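Side-chain contacts in cytoplasmic export protein 1 (Saccharomyces cerevisiae, PDB 3VWA), which takes part in nuclear tRNA export, and may collect tRNA from export receptors at the nuclear pore and deliver aminoacylated tRNA to the translation machinery: residues L65-L70 with K124-G129; L396-L401 with R436-I441; T403-V408 with V440-K445. One frame throughout, in Å; residues are numbered along the deposited sequence.

Contact 1 (L65-L70 with K124-G129); sequences LKIPGL and KNFVLG
Leu65 and Phe126 face each other from backbones whose CA atoms stand 10.2 Å apart; the irregular segment 65-70 and the short strand 126-127 are too distant for backbone hydrogen bonds, so side chains alone bridge them. Phe126 is long enough to do most of this. Its CG is anti to the carbonyl carbon (chi1 -65°), and the ring projects from the strand to meet Leu65, the two side chains sliding past each other in opposite senses. CD2 of Leu65 sits close to CZ of Phe126, at 3.4 Å, approaching the ring obliquely. Ile67 adds a looser touch from the same side of the ring plane, its CD1 being 4.4 Å from CE2 of Phe126. Beyond Ile67 the chain reverses in a type II turn closed by Leu70 N on Ile67 O. Further along the other segment, Leu128 N and Gly129 N both bond to the Asp187 carboxylate at the start of helix 186-198. The whole is consistent with a protein-kinase-like fold: the segment after the probable helix C, 52-64, rests on the C-lobe near the counterpart of the catalytic loop, with Asp187 in the place of the helix F aspartate, as in protein kinases.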
ATOM      1  N   LEU A  65      19.473  26.877   9.259  1.00 40.63           N
ATOM      2  CA  LEU A  65      18.722  26.244  10.355  1.00 43.87           C
ATOM      3  C   LEU A  65      18.660  24.718  10.209  1.00 40.68           C
ATOM      4  O   LEU A  65      18.270  24.210   9.161  1.00 37.51           O
ATOM      5  CB  LEU A  65      17.315  26.824  10.487  1.00 48.93           C
ATOM      6  CG  LEU A  65      17.095  28.305  10.740  1.00 50.54           C
ATOM      7  CD1 LEU A  65      15.595  28.539  10.885  1.00 57.04           C
ATOM      8  CD2 LEU A  65      17.841  28.786  11.962  1.00 49.78           C
ATOM      9  N   LYS A  66      19.088  24.009  11.245  1.00 39.43           N
ATOM     10  CA  LYS A  66      19.128  22.547  11.251  1.00 45.01           C
ATOM     11  C   LYS A  66      18.131  22.097  12.293  1.00 47.92           C
ATOM     12  O   LYS A  66      18.492  21.780  13.441  1.00 47.16           O
ATOM     13  CB  LYS A  66      20.522  22.016  11.641  1.00 55.13           C
ATOM     14  CG  LYS A  66      21.406  21.625  10.464  1.00 54.30           C
ATOM     15  CD  LYS A  66      22.158  22.830   9.933  1.00 54.26           C
ATOM     16  CE  LYS A  66      22.953  22.468   8.689  1.00 53.10           C
ATOM     17  NZ  LYS A  66      22.886  23.591   7.719  1.00 51.44           N
ATOM     18  N   ILE A  67      16.867  22.097  11.903  1.00 42.03           N
ATOM     19  CA  ILE A  67      15.818  21.885  12.882  1.00 40.88           C
ATOM     20  C   ILE A  67      15.053  20.665  12.399  1.00 37.47           C
ATOM     21  O   ILE A  67      14.494  20.656  11.301  1.00 37.17           O
ATOM     22  CB  ILE A  67      14.931  23.141  13.051  1.00 45.05           C
ATOM     23  CG1 ILE A  67      15.787  24.397  13.205  1.00 43.38           C
ATOM     24  CG2 ILE A  67      13.923  22.983  14.195  1.00 42.19           C
ATOM     25  CD1 ILE A  67      16.109  24.775  14.630  1.00 45.72           C
ATOM     26  N   PRO A  68      15.115  19.588  13.180  1.00 36.32           N
ATOM     27  CA  PRO A  68      14.294  18.451  12.867  1.00 33.08           C
ATOM     28  C   PRO A  68      12.834  18.944  12.887  1.00 32.27           C
ATOM     29  O   PRO A  68      12.397  19.606  13.853  1.00 34.50           O
ATOM     30  CB  PRO A  68      14.538  17.512  14.062  1.00 35.49           C
ATOM     31  CG  PRO A  68      15.845  17.954  14.658  1.00 34.29           C
ATOM     32  CD  PRO A  68      15.962  19.398  14.381  1.00 33.17           C
ATOM     33  N   GLY A  69      12.089  18.622  11.851  1.00 30.35           N
ATOM     34  CA  GLY A  69      10.732  19.092  11.744  1.00 32.12           C
ATOM     35  C   GLY A  69      10.517  20.114  10.651  1.00 31.82           C
ATOM     36  O   GLY A  69       9.410  20.232  10.163  1.00 30.22           O
ATOM     37  N   LEU A  70      11.546  20.888  10.284  1.00 30.46           N
ATOM     38  CA  LEU A  70      11.460  21.652   9.018  1.00 32.11           C
ATOM     39  C   LEU A  70      11.676  20.764   7.789  1.00 30.37           C
ATOM     40  O   LEU A  70      12.286  19.703   7.880  1.00 30.25           O
ATOM     41  CB  LEU A  70      12.488  22.789   8.969  1.00 32.58           C
ATOM     42  CG  LEU A  70      12.517  23.786  10.112  1.00 35.09           C
ATOM     43  CD1 LEU A  70      13.582  24.817   9.744  1.00 31.50           C
ATOM     44  CD2 LEU A  70      11.136  24.410  10.367  1.00 34.31           C
ATOM     45  N   LYS A 124      12.210  27.229  19.569  1.00 41.89           N
ATOM     46  CA  LYS A 124      11.716  28.150  20.615  1.00 45.72           C
ATOM     47  C   LYS A 124      12.519  29.447  20.808  1.00 49.43           C
ATOM     48  O   LYS A 124      11.944  30.465  21.204  1.00 53.24           O
ATOM     49  CB  LYS A 124      11.530  27.431  21.960  1.00 43.98           C
ATOM     50  CG  LYS A 124      12.813  27.000  22.623  1.00 42.13           C
ATOM     51  CD  LYS A 124      12.472  26.419  23.987  1.00 45.87           C
ATOM     52  CE  LYS A 124      13.520  25.419  24.453  1.00 38.32           C
ATOM     53  NZ  LYS A 124      13.004  24.768  25.700  1.00 42.37           N
ATOM     54  N   ASN A 125      13.826  29.387  20.534  1.00 51.07           N
ATOM     55  CA  ASN A 125      14.716  30.555  20.477  1.00 53.83           C
ATOM     56  C   ASN A 125      14.463  31.450  19.263  1.00 56.73           C
ATOM     57  O   ASN A 125      15.001  32.571  19.199  1.00 62.16           O
ATOM     58  CB  ASN A 125      16.195  30.112  20.414  1.00 52.02           C
ATOM     59  CG  ASN A 125      16.645  29.356  21.657  1.00 51.08           C
ATOM     60  OD1 ASN A 125      16.114  29.552  22.742  1.00 47.46           O
ATOM     61  ND2 ASN A 125      17.613  28.473  21.488  1.00 50.39           N
ATOM     62  N   PHE A 126      13.689  30.962  18.290  1.00 46.64           N
ATOM     63  CA  PHE A 126      13.426  31.744  17.071  1.00 45.17           C
ATOM     64  C   PHE A 126      11.978  32.208  17.066  1.00 43.52           C
ATOM     65  O   PHE A 126      11.164  31.707  17.843  1.00 42.90           O
ATOM     66  CB  PHE A 126      13.712  30.935  15.798  1.00 41.27           C
ATOM     67  CG  PHE A 126      15.169  30.557  15.604  1.00 43.42           C
ATOM     68  CD1 PHE A 126      16.060  31.440  15.015  1.00 45.25           C
ATOM     69  CD2 PHE A 126      15.642  29.302  15.965  1.00 50.86           C
ATOM     70  CE1 PHE A 126      17.386  31.098  14.803  1.00 48.88           C
ATOM     71  CE2 PHE A 126      16.980  28.947  15.753  1.00 52.85           C
ATOM     72  CZ  PHE A 126      17.851  29.850  15.168  1.00 50.53           C
ATOM     73  N   VAL A 127      11.678  33.217  16.243  1.00 44.30           N
ATOM     74  CA  VAL A 127      10.295  33.545  15.891  1.00 43.79           C
ATOM     75  C   VAL A 127      10.088  32.988  14.504  1.00 41.51           C
ATOM     76  O   VAL A 127      10.998  33.069  13.655  1.00 42.13           O
ATOM     77  CB  VAL A 127      10.020  35.058  15.795  1.00 43.68           C
ATOM     78  CG1 VAL A 127       8.503  35.329  15.745  1.00 36.41           C
ATOM     79  CG2 VAL A 127      10.645  35.791  16.957  1.00 49.56           C
ATOM     80  N   LEU A 128       8.903  32.435  14.267  1.00 41.19           N
ATOM     81  CA  LEU A 128       8.618  31.829  12.967  1.00 36.59           C
ATOM     82  C   LEU A 128       7.767  32.805  12.225  1.00 37.92           C
ATOM     83  O   LEU A 128       8.143  33.244  11.151  1.00 39.87           O
ATOM     84  CB  LEU A 128       7.922  30.465  13.099  1.00 34.82           C
ATOM     85  CG  LEU A 128       8.083  29.386  11.997  1.00 37.21           C
ATOM     86  CD1 LEU A 128       6.901  28.433  11.917  1.00 30.21           C
ATOM     87  CD2 LEU A 128       8.452  29.912  10.596  1.00 37.62           C
ATOM     88  N   GLY A 129       6.605  33.117  12.800  1.00 39.26           N
ATOM     89  CA  GLY A 129       5.791  34.223  12.371  1.00 35.06           C
ATOM     90  C   GLY A 129       4.848  33.974  11.229  1.00 38.07           C
ATOM     91  O   GLY A 129       3.906  34.769  11.003  1.00 34.72           O
TER

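Contact 2 (L396-L401 with R436-I441); sequences LRLQTL and RTWTVI
Leu398 and Leu401 both hold CG anti to the backbone N (chi1 -176° and 173°), which sends Leu398 across the groove to Trp438, and Leu401 to Trp438 and Thr439. From Leu398 it is CD1 that touches, meeting CD1 of Trp438 at 3.7 Å and approaching the indole obliquely. Nearly one turn further along its helix, Leu401 places CD2 3.8 Å from Trp438 CB and 3.5 Å from Thr439 OG1, the leucine and threonine side chains crossing at about a right angle. Branched leucines suit this groove: Leu401 sets one methyl between two residues, while Leu398 gives one to the indole. The helices run nearly parallel, at 13° with axes 10.1 Å apart, as alternate helices of the chain do within one layer of an alpha-solenoid; segment 396-401 belongs to HEAT repeat 1. Arg397 pairs with Asp430 and Arg436 with Asp471, so the same arginine-to-aspartate link recurs along the stack, as is common in HEAT proteins. Threonine can lie in this apolar setting because its hydroxyl is satisfied by Ile435 O of its own helix and by Thr427 OG1 of helix 413-427. Thr400 OG1 also bonds one turn back, reaching Leu396 O at 2.8 Å from the face of the carbonyl opposite to that used by Thr400 N.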
ATOM      1  N   LEU A 396      -4.098 -28.264   2.726  1.00 30.62           N
ATOM      2  CA  LEU A 396      -3.149 -27.479   1.918  1.00 29.85           C
ATOM      3  C   LEU A 396      -3.226 -27.938   0.445  1.00 29.68           C
ATOM      4  O   LEU A 396      -3.238 -27.100  -0.477  1.00 31.24           O
ATOM      5  CB  LEU A 396      -1.710 -27.565   2.422  1.00 31.18           C
ATOM      6  CG  LEU A 396      -0.861 -26.285   2.489  1.00 37.42           C
ATOM      7  CD1 LEU A 396       0.594 -26.520   2.129  1.00 41.09           C
ATOM      8  CD2 LEU A 396      -1.422 -25.126   1.676  1.00 40.44           C
ATOM      9  N   ARG A 397      -3.283 -29.249   0.222  1.00 27.87           N
ATOM     10  CA  ARG A 397      -3.440 -29.764  -1.165  1.00 28.38           C
ATOM     11  C   ARG A 397      -4.695 -29.246  -1.834  1.00 25.69           C
ATOM     12  O   ARG A 397      -4.612 -28.724  -2.950  1.00 27.51           O
ATOM     13  CB  ARG A 397      -3.458 -31.284  -1.210  1.00 29.86           C
ATOM     14  CG  ARG A 397      -2.300 -31.898  -0.481  1.00 29.49           C
ATOM     15  CD  ARG A 397      -2.055 -33.320  -0.956  1.00 28.39           C
ATOM     16  NE  ARG A 397      -3.179 -34.248  -0.764  1.00 25.29           N
ATOM     17  CZ  ARG A 397      -3.423 -34.913   0.375  1.00 30.97           C
ATOM     18  NH1 ARG A 397      -2.667 -34.721   1.464  1.00 30.35           N
ATOM     19  NH2 ARG A 397      -4.424 -35.770   0.458  1.00 27.72           N
ATOM     20  N   LEU A 398      -5.843 -29.359  -1.169  1.00 25.08           N
ATOM     21  CA  LEU A 398      -7.089 -28.793  -1.715  1.00 26.46           C
ATOM     22  C   LEU A 398      -6.958 -27.298  -2.000  1.00 26.60           C
ATOM     23  O   LEU A 398      -7.241 -26.848  -3.082  1.00 25.55           O
ATOM     24  CB  LEU A 398      -8.290 -29.019  -0.793  1.00 25.89           C
ATOM     25  CG  LEU A 398      -9.681 -28.560  -1.310  1.00 26.23           C
ATOM     26  CD1 LEU A 398     -10.085 -29.299  -2.570  1.00 23.49           C
ATOM     27  CD2 LEU A 398     -10.776 -28.705  -0.222  1.00 24.81           C
ATOM     28  N   GLN A 399      -6.504 -26.512  -1.035  1.00 31.46           N
ATOM     29  CA  GLN A 399      -6.406 -25.087  -1.345  1.00 28.52           C
ATOM     30  C   GLN A 399      -5.441 -24.794  -2.474  1.00 26.77           C
ATOM     31  O   GLN A 399      -5.709 -23.882  -3.262  1.00 27.11           O
ATOM     32  CB  GLN A 399      -6.093 -24.212  -0.139  1.00 28.80           C
ATOM     33  CG  GLN A 399      -7.191 -24.219   0.913  1.00 34.23           C
ATOM     34  CD  GLN A 399      -8.543 -23.801   0.354  1.00 35.21           C
ATOM     35  OE1 GLN A 399      -9.401 -24.623   0.219  1.00 36.11           O
ATOM     36  NE2 GLN A 399      -8.719 -22.519   0.029  1.00 33.29           N
ATOM     37  N   THR A 400      -4.303 -25.496  -2.536  1.00 26.07           N
ATOM     38  CA  THR A 400      -3.390 -25.258  -3.648  1.00 25.41           C
ATOM     39  C   THR A 400      -4.208 -25.537  -4.917  1.00 27.94           C
ATOM     40  O   THR A 400      -4.239 -24.742  -5.826  1.00 34.65           O
ATOM     41  CB  THR A 400      -2.137 -26.156  -3.587  1.00 24.07           C
ATOM     42  OG1 THR A 400      -1.480 -26.035  -2.308  1.00 23.56           O
ATOM     43  CG2 THR A 400      -1.156 -25.784  -4.657  1.00 23.47           C
ATOM     44  N   LEU A 401      -4.901 -26.666  -4.941  1.00 30.57           N
ATOM     45  CA  LEU A 401      -5.672 -27.060  -6.087  1.00 30.42           C
ATOM     46  C   LEU A 401      -6.632 -25.985  -6.555  1.00 28.87           C
ATOM     47  O   LEU A 401      -6.603 -25.596  -7.725  1.00 29.09           O
ATOM     48  CB  LEU A 401      -6.365 -28.390  -5.843  1.00 28.48           C
ATOM     49  CG  LEU A 401      -7.367 -28.877  -6.904  1.00 29.87           C
ATOM     50  CD1 LEU A 401      -6.742 -29.075  -8.303  1.00 28.04           C
ATOM     51  CD2 LEU A 401      -7.922 -30.177  -6.353  1.00 27.86           C
ATOM     52  N   ARG A 436     -10.316 -35.097  -5.153  1.00 25.09           N
ATOM     53  CA  ARG A 436     -10.820 -35.769  -6.376  1.00 24.03           C
ATOM     54  C   ARG A 436     -11.945 -35.041  -7.101  1.00 24.12           C
ATOM     55  O   ARG A 436     -11.894 -34.916  -8.344  1.00 21.47           O
ATOM     56  CB  ARG A 436     -11.154 -37.261  -6.164  1.00 23.05           C
ATOM     57  CG  ARG A 436      -9.934 -38.025  -5.542  1.00 23.05           C
ATOM     58  CD  ARG A 436      -9.981 -39.517  -5.719  1.00 24.04           C
ATOM     59  NE  ARG A 436     -11.253 -40.099  -5.241  1.00 30.80           N
ATOM     60  CZ  ARG A 436     -11.553 -40.394  -3.975  1.00 31.03           C
ATOM     61  NH1 ARG A 436     -12.745 -40.940  -3.716  1.00 32.53           N
ATOM     62  NH2 ARG A 436     -10.681 -40.169  -2.978  1.00 28.90           N
ATOM     63  N   THR A 437     -12.935 -34.579  -6.334  1.00 25.91           N
ATOM     64  CA  THR A 437     -14.095 -33.826  -6.830  1.00 25.67           C
ATOM     65  C   THR A 437     -13.602 -32.532  -7.508  1.00 28.37           C
ATOM     66  O   THR A 437     -13.943 -32.255  -8.681  1.00 28.08           O
ATOM     67  CB  THR A 437     -15.095 -33.535  -5.669  1.00 26.56           C
ATOM     68  OG1 THR A 437     -15.454 -34.771  -5.021  1.00 26.45           O
ATOM     69  CG2 THR A 437     -16.405 -32.852  -6.153  1.00 27.49           C
ATOM     70  N   TRP A 438     -12.770 -31.764  -6.804  1.00 27.30           N
ATOM     71  CA  TRP A 438     -12.308 -30.476  -7.310  1.00 24.92           C
ATOM     72  C   TRP A 438     -11.355 -30.634  -8.490  1.00 27.76           C
ATOM     73  O   TRP A 438     -11.357 -29.784  -9.387  1.00 27.12           O
ATOM     74  CB  TRP A 438     -11.685 -29.607  -6.213  1.00 30.28           C
ATOM     75  CG  TRP A 438     -12.708 -28.781  -5.493  1.00 33.93           C
ATOM     76  CD1 TRP A 438     -13.372 -29.098  -4.316  1.00 36.52           C
ATOM     77  CD2 TRP A 438     -13.293 -27.524  -5.928  1.00 38.39           C
ATOM     78  NE1 TRP A 438     -14.280 -28.127  -3.980  1.00 37.41           N
ATOM     79  CE2 TRP A 438     -14.303 -27.168  -4.917  1.00 41.38           C
ATOM     80  CE3 TRP A 438     -13.130 -26.700  -7.038  1.00 39.69           C
ATOM     81  CZ2 TRP A 438     -15.053 -26.011  -5.008  1.00 42.11           C
ATOM     82  CZ3 TRP A 438     -13.910 -25.539  -7.124  1.00 42.40           C
ATOM     83  CH2 TRP A 438     -14.848 -25.209  -6.140  1.00 41.93           C
ATOM     84  N   THR A 439     -10.541 -31.692  -8.508  1.00 22.77           N
ATOM     85  CA  THR A 439      -9.634 -31.879  -9.633  1.00 24.92           C
ATOM     86  C   THR A 439     -10.326 -31.888 -10.994  1.00 27.01           C
ATOM     87  O   THR A 439      -9.832 -31.281 -11.949  1.00 25.34           O
ATOM     88  CB  THR A 439      -8.790 -33.180  -9.519  1.00 22.73           C
ATOM     89  OG1 THR A 439      -8.001 -33.120  -8.324  1.00 24.63           O
ATOM     90  CG2 THR A 439      -7.834 -33.324 -10.747  1.00 22.27           C
ATOM     91  N   VAL A 440     -11.459 -32.578 -11.086  1.00 27.05           N
ATOM     92  CA  VAL A 440     -12.159 -32.638 -12.371  1.00 30.71           C
ATOM     93  C   VAL A 440     -12.769 -31.263 -12.805  1.00 29.32           C
ATOM     94  O   VAL A 440     -12.830 -30.935 -14.014  1.00 27.90           O
ATOM     95  CB  VAL A 440     -13.147 -33.872 -12.450  1.00 31.89           C
ATOM     96  CG1 VAL A 440     -14.356 -33.723 -11.540  1.00 28.10           C
ATOM     97  CG2 VAL A 440     -13.614 -34.125 -13.872  1.00 30.90           C
ATOM     98  N   ILE A 441     -13.196 -30.496 -11.809  1.00 30.19           N
ATOM     99  CA  ILE A 441     -13.681 -29.102 -11.956  1.00 31.49           C
ATOM    100  C   ILE A 441     -12.527 -28.271 -12.479  1.00 29.18           C
ATOM    101  O   ILE A 441     -12.655 -27.642 -13.522  1.00 29.88           O
ATOM    102  CB  ILE A 441     -14.224 -28.543 -10.611  1.00 29.57           C
ATOM    103  CG1 ILE A 441     -15.313 -29.461 -10.054  1.00 35.76           C
ATOM    104  CG2 ILE A 441     -14.821 -27.151 -10.759  1.00 34.63           C
ATOM    105  CD1 ILE A 441     -16.597 -29.485 -10.876  1.00 39.12           C
TER

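Contact 3 (T403-V408 with V440-K445); sequences TIPCIV and VIIISK
The ring of Pro405 meets Ile442 and Lys445 along its rim and not over a face: the isoleucine methyl CD1 lies by the CG-CD side, 3.7 Å from Pro405 CG, while the lysine end lies by the CB-CG side. Both neighbours cross the proline at about a right angle. This is HEAT-type packing of two nearly parallel helices, 18° apart, with segment 403-408 in HEAT repeat 1. The compact proline ring fits between Ile442 and Lys445, the CA atoms of Pro405 and Ile442 being 7.2 Å apart, but proline has no N-H to give. Consistent with this, the helix is kinked where neither Pro405 nor Cys406 bonds back a full turn; Cys406 N instead reaches Thr403 O. On the more buried side the CG2 methyls of Ile404 and Ile442 meet at 4.2 Å, and Ile404 leans further on Leu420 of helix 413-427. Lysine suits the exposed rim, its extended stem (Lys445 chi1 -164°, CG anti to the backbone N) running beside the proline. CD, CE and NZ all lie along the CB-CG side in van der Waals contact, Lys445 NZ nearest, 3.2 Å from Pro405 CB. Val440 O takes Ser444 N and Ser444 OG from opposite faces of its plane, the hydroxyl OG of Ser444 at 2.8 Å from Val440 O.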
ATOM      1  N   THR A 403      -6.527 -22.947  -6.234  1.00 26.59           N
ATOM      2  CA  THR A 403      -5.892 -21.673  -6.522  1.00 23.64           C
ATOM      3  C   THR A 403      -5.265 -21.703  -7.921  1.00 23.58           C
ATOM      4  O   THR A 403      -4.855 -20.689  -8.409  1.00 23.94           O
ATOM      5  CB  THR A 403      -4.833 -21.380  -5.411  1.00 23.06           C
ATOM      6  OG1 THR A 403      -5.537 -21.238  -4.174  1.00 26.70           O
ATOM      7  CG2 THR A 403      -4.051 -20.117  -5.646  1.00 23.30           C
ATOM      8  N   ILE A 404      -5.170 -22.879  -8.540  1.00 22.65           N
ATOM      9  CA  ILE A 404      -4.465 -23.050  -9.802  1.00 25.66           C
ATOM     10  C   ILE A 404      -5.020 -22.150 -10.904  1.00 26.19           C
ATOM     11  O   ILE A 404      -4.247 -21.549 -11.657  1.00 26.32           O
ATOM     12  CB  ILE A 404      -4.505 -24.544 -10.258  1.00 24.10           C
ATOM     13  CG1 ILE A 404      -3.457 -25.364  -9.495  1.00 26.85           C
ATOM     14  CG2 ILE A 404      -4.215 -24.672 -11.745  1.00 24.06           C
ATOM     15  CD1 ILE A 404      -3.621 -26.878  -9.637  1.00 25.35           C
ATOM     16  N   PRO A 405      -6.355 -22.053 -11.008  1.00 25.25           N
ATOM     17  CA  PRO A 405      -6.893 -21.200 -12.045  1.00 26.68           C
ATOM     18  C   PRO A 405      -6.452 -19.731 -11.979  1.00 30.26           C
ATOM     19  O   PRO A 405      -6.414 -19.058 -12.996  1.00 31.45           O
ATOM     20  CB  PRO A 405      -8.394 -21.283 -11.810  1.00 24.24           C
ATOM     21  CG  PRO A 405      -8.554 -22.686 -11.317  1.00 26.29           C
ATOM     22  CD  PRO A 405      -7.420 -22.807 -10.319  1.00 23.71           C
ATOM     23  N   CYS A 406      -6.165 -19.215 -10.802  1.00 32.75           N
ATOM     24  CA  CYS A 406      -5.801 -17.787 -10.675  1.00 33.19           C
ATOM     25  C   CYS A 406      -4.351 -17.535 -11.110  1.00 32.47           C
ATOM     26  O   CYS A 406      -3.960 -16.424 -11.435  1.00 37.55           O
ATOM     27  CB  CYS A 406      -5.930 -17.353  -9.212  1.00 36.56           C
ATOM     28  SG  CYS A 406      -7.408 -17.896  -8.326  1.00 47.94           S
ATOM     29  N   ILE A 407      -3.502 -18.534 -11.107  1.00 31.08           N
ATOM     30  CA  ILE A 407      -2.143 -18.175 -11.513  1.00 30.89           C
ATOM     31  C   ILE A 407      -1.747 -18.715 -12.867  1.00 32.47           C
ATOM     32  O   ILE A 407      -0.684 -18.421 -13.404  1.00 34.83           O
ATOM     33  CB  ILE A 407      -1.062 -18.393 -10.393  1.00 31.85           C
ATOM     34  CG1 ILE A 407      -0.414 -19.748 -10.454  1.00 30.88           C
ATOM     35  CG2 ILE A 407      -1.596 -18.017  -8.984  1.00 33.67           C
ATOM     36  CD1 ILE A 407      -1.369 -20.907 -10.411  1.00 33.25           C
ATOM     37  N   VAL A 408      -2.647 -19.472 -13.442  1.00 30.68           N
ATOM     38  CA  VAL A 408      -2.358 -20.167 -14.663  1.00 32.92           C
ATOM     39  C   VAL A 408      -1.961 -19.227 -15.814  1.00 30.25           C
ATOM     40  O   VAL A 408      -1.192 -19.603 -16.717  1.00 33.05           O
ATOM     41  CB  VAL A 408      -3.567 -21.063 -14.929  1.00 32.61           C
ATOM     42  CG1 VAL A 408      -4.421 -20.523 -16.033  1.00 36.41           C
ATOM     43  CG2 VAL A 408      -3.152 -22.497 -15.121  1.00 34.96           C
ATOM     44  N   VAL A 440     -11.459 -32.578 -11.086  1.00 27.05           N
ATOM     45  CA  VAL A 440     -12.159 -32.638 -12.371  1.00 30.71           C
ATOM     46  C   VAL A 440     -12.769 -31.263 -12.805  1.00 29.32           C
ATOM     47  O   VAL A 440     -12.830 -30.935 -14.014  1.00 27.90           O
ATOM     48  CB  VAL A 440     -13.147 -33.872 -12.450  1.00 31.89           C
ATOM     49  CG1 VAL A 440     -14.356 -33.723 -11.540  1.00 28.10           C
ATOM     50  CG2 VAL A 440     -13.614 -34.125 -13.872  1.00 30.90           C
ATOM     51  N   ILE A 441     -13.196 -30.496 -11.809  1.00 30.19           N
ATOM     52  CA  ILE A 441     -13.681 -29.102 -11.956  1.00 31.49           C
ATOM     53  C   ILE A 441     -12.527 -28.271 -12.479  1.00 29.18           C
ATOM     54  O   ILE A 441     -12.655 -27.642 -13.522  1.00 29.88           O
ATOM     55  CB  ILE A 441     -14.224 -28.543 -10.611  1.00 29.57           C
ATOM     56  CG1 ILE A 441     -15.313 -29.461 -10.054  1.00 35.76           C
ATOM     57  CG2 ILE A 441     -14.821 -27.151 -10.759  1.00 34.63           C
ATOM     58  CD1 ILE A 441     -16.597 -29.485 -10.876  1.00 39.12           C
ATOM     59  N   ILE A 442     -11.357 -28.371 -11.830  1.00 26.84           N
ATOM     60  CA  ILE A 442     -10.205 -27.539 -12.244  1.00 26.21           C
ATOM     61  C   ILE A 442      -9.725 -27.903 -13.651  1.00 27.53           C
ATOM     62  O   ILE A 442      -9.337 -27.003 -14.448  1.00 25.72           O
ATOM     63  CB  ILE A 442      -9.009 -27.607 -11.226  1.00 24.84           C
ATOM     64  CG1 ILE A 442      -9.351 -26.995  -9.841  1.00 26.09           C
ATOM     65  CG2 ILE A 442      -7.787 -26.936 -11.768  1.00 24.30           C
ATOM     66  CD1 ILE A 442     -10.177 -25.690  -9.923  1.00 23.49           C
ATOM     67  N   ILE A 443      -9.685 -29.211 -13.941  1.00 23.35           N
ATOM     68  CA  ILE A 443      -9.290 -29.627 -15.269  1.00 24.19           C
ATOM     69  C   ILE A 443     -10.281 -29.070 -16.353  1.00 27.78           C
ATOM     70  O   ILE A 443      -9.835 -28.673 -17.415  1.00 27.02           O
ATOM     71  CB  ILE A 443      -9.228 -31.152 -15.408  1.00 23.38           C
ATOM     72  CG1 ILE A 443      -8.070 -31.686 -14.591  1.00 22.04           C
ATOM     73  CG2 ILE A 443      -9.159 -31.546 -16.901  1.00 21.80           C
ATOM     74  CD1 ILE A 443      -8.129 -33.199 -14.422  1.00 23.03           C
ATOM     75  N   SER A 444     -11.595 -29.081 -16.081  1.00 25.25           N
ATOM     76  CA  SER A 444     -12.560 -28.529 -17.015  1.00 28.07           C
ATOM     77  C   SER A 444     -12.308 -27.073 -17.224  1.00 31.96           C
ATOM     78  O   SER A 444     -12.252 -26.587 -18.359  1.00 33.62           O
ATOM     79  CB  SER A 444     -13.961 -28.667 -16.458  1.00 29.06           C
ATOM     80  OG  SER A 444     -14.238 -30.012 -16.272  1.00 29.28           O
ATOM     81  N   LYS A 445     -12.098 -26.387 -16.104  1.00 35.01           N
ATOM     82  CA  LYS A 445     -11.817 -24.981 -16.096  1.00 34.75           C
ATOM     83  C   LYS A 445     -10.659 -24.600 -17.009  1.00 35.40           C
ATOM     84  O   LYS A 445     -10.812 -23.704 -17.843  1.00 36.19           O
ATOM     85  CB  LYS A 445     -11.643 -24.513 -14.653  1.00 38.65           C
ATOM     86  CG  LYS A 445     -11.722 -23.021 -14.450  1.00 40.72           C
ATOM     87  CD  LYS A 445     -12.114 -22.671 -13.013  1.00 44.33           C
ATOM     88  CE  LYS A 445     -11.756 -21.218 -12.754  1.00 45.57           C
ATOM     89  NZ  LYS A 445     -11.546 -20.853 -11.311  1.00 55.43           N
TER

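Overall arrangement
Contacts 2 and 3 belong to one interface, successive levels along helices 394-407 and 433-446, with centres about 9 Å apart; they share Val440 and Ile441 and meet where Leu401 CD1 packs 3.7 Å from Ile442 CG1. Both mix buried and more open residues, but contact 2 sets an indole and a threonine against leucines, whereas contact 3 relies on proline and ends in an exposed lysine. Contact 1 lies on the opposite side of the chain's centre, about 63 Å from contact 2 between centres, in the kinase-like domain. There an aromatic ring bridges a loop and a short strand, also partly buried, in place of regular helix stacking. All three rest mainly on van der Waals contact, with no hydrogen bond crossing between segments.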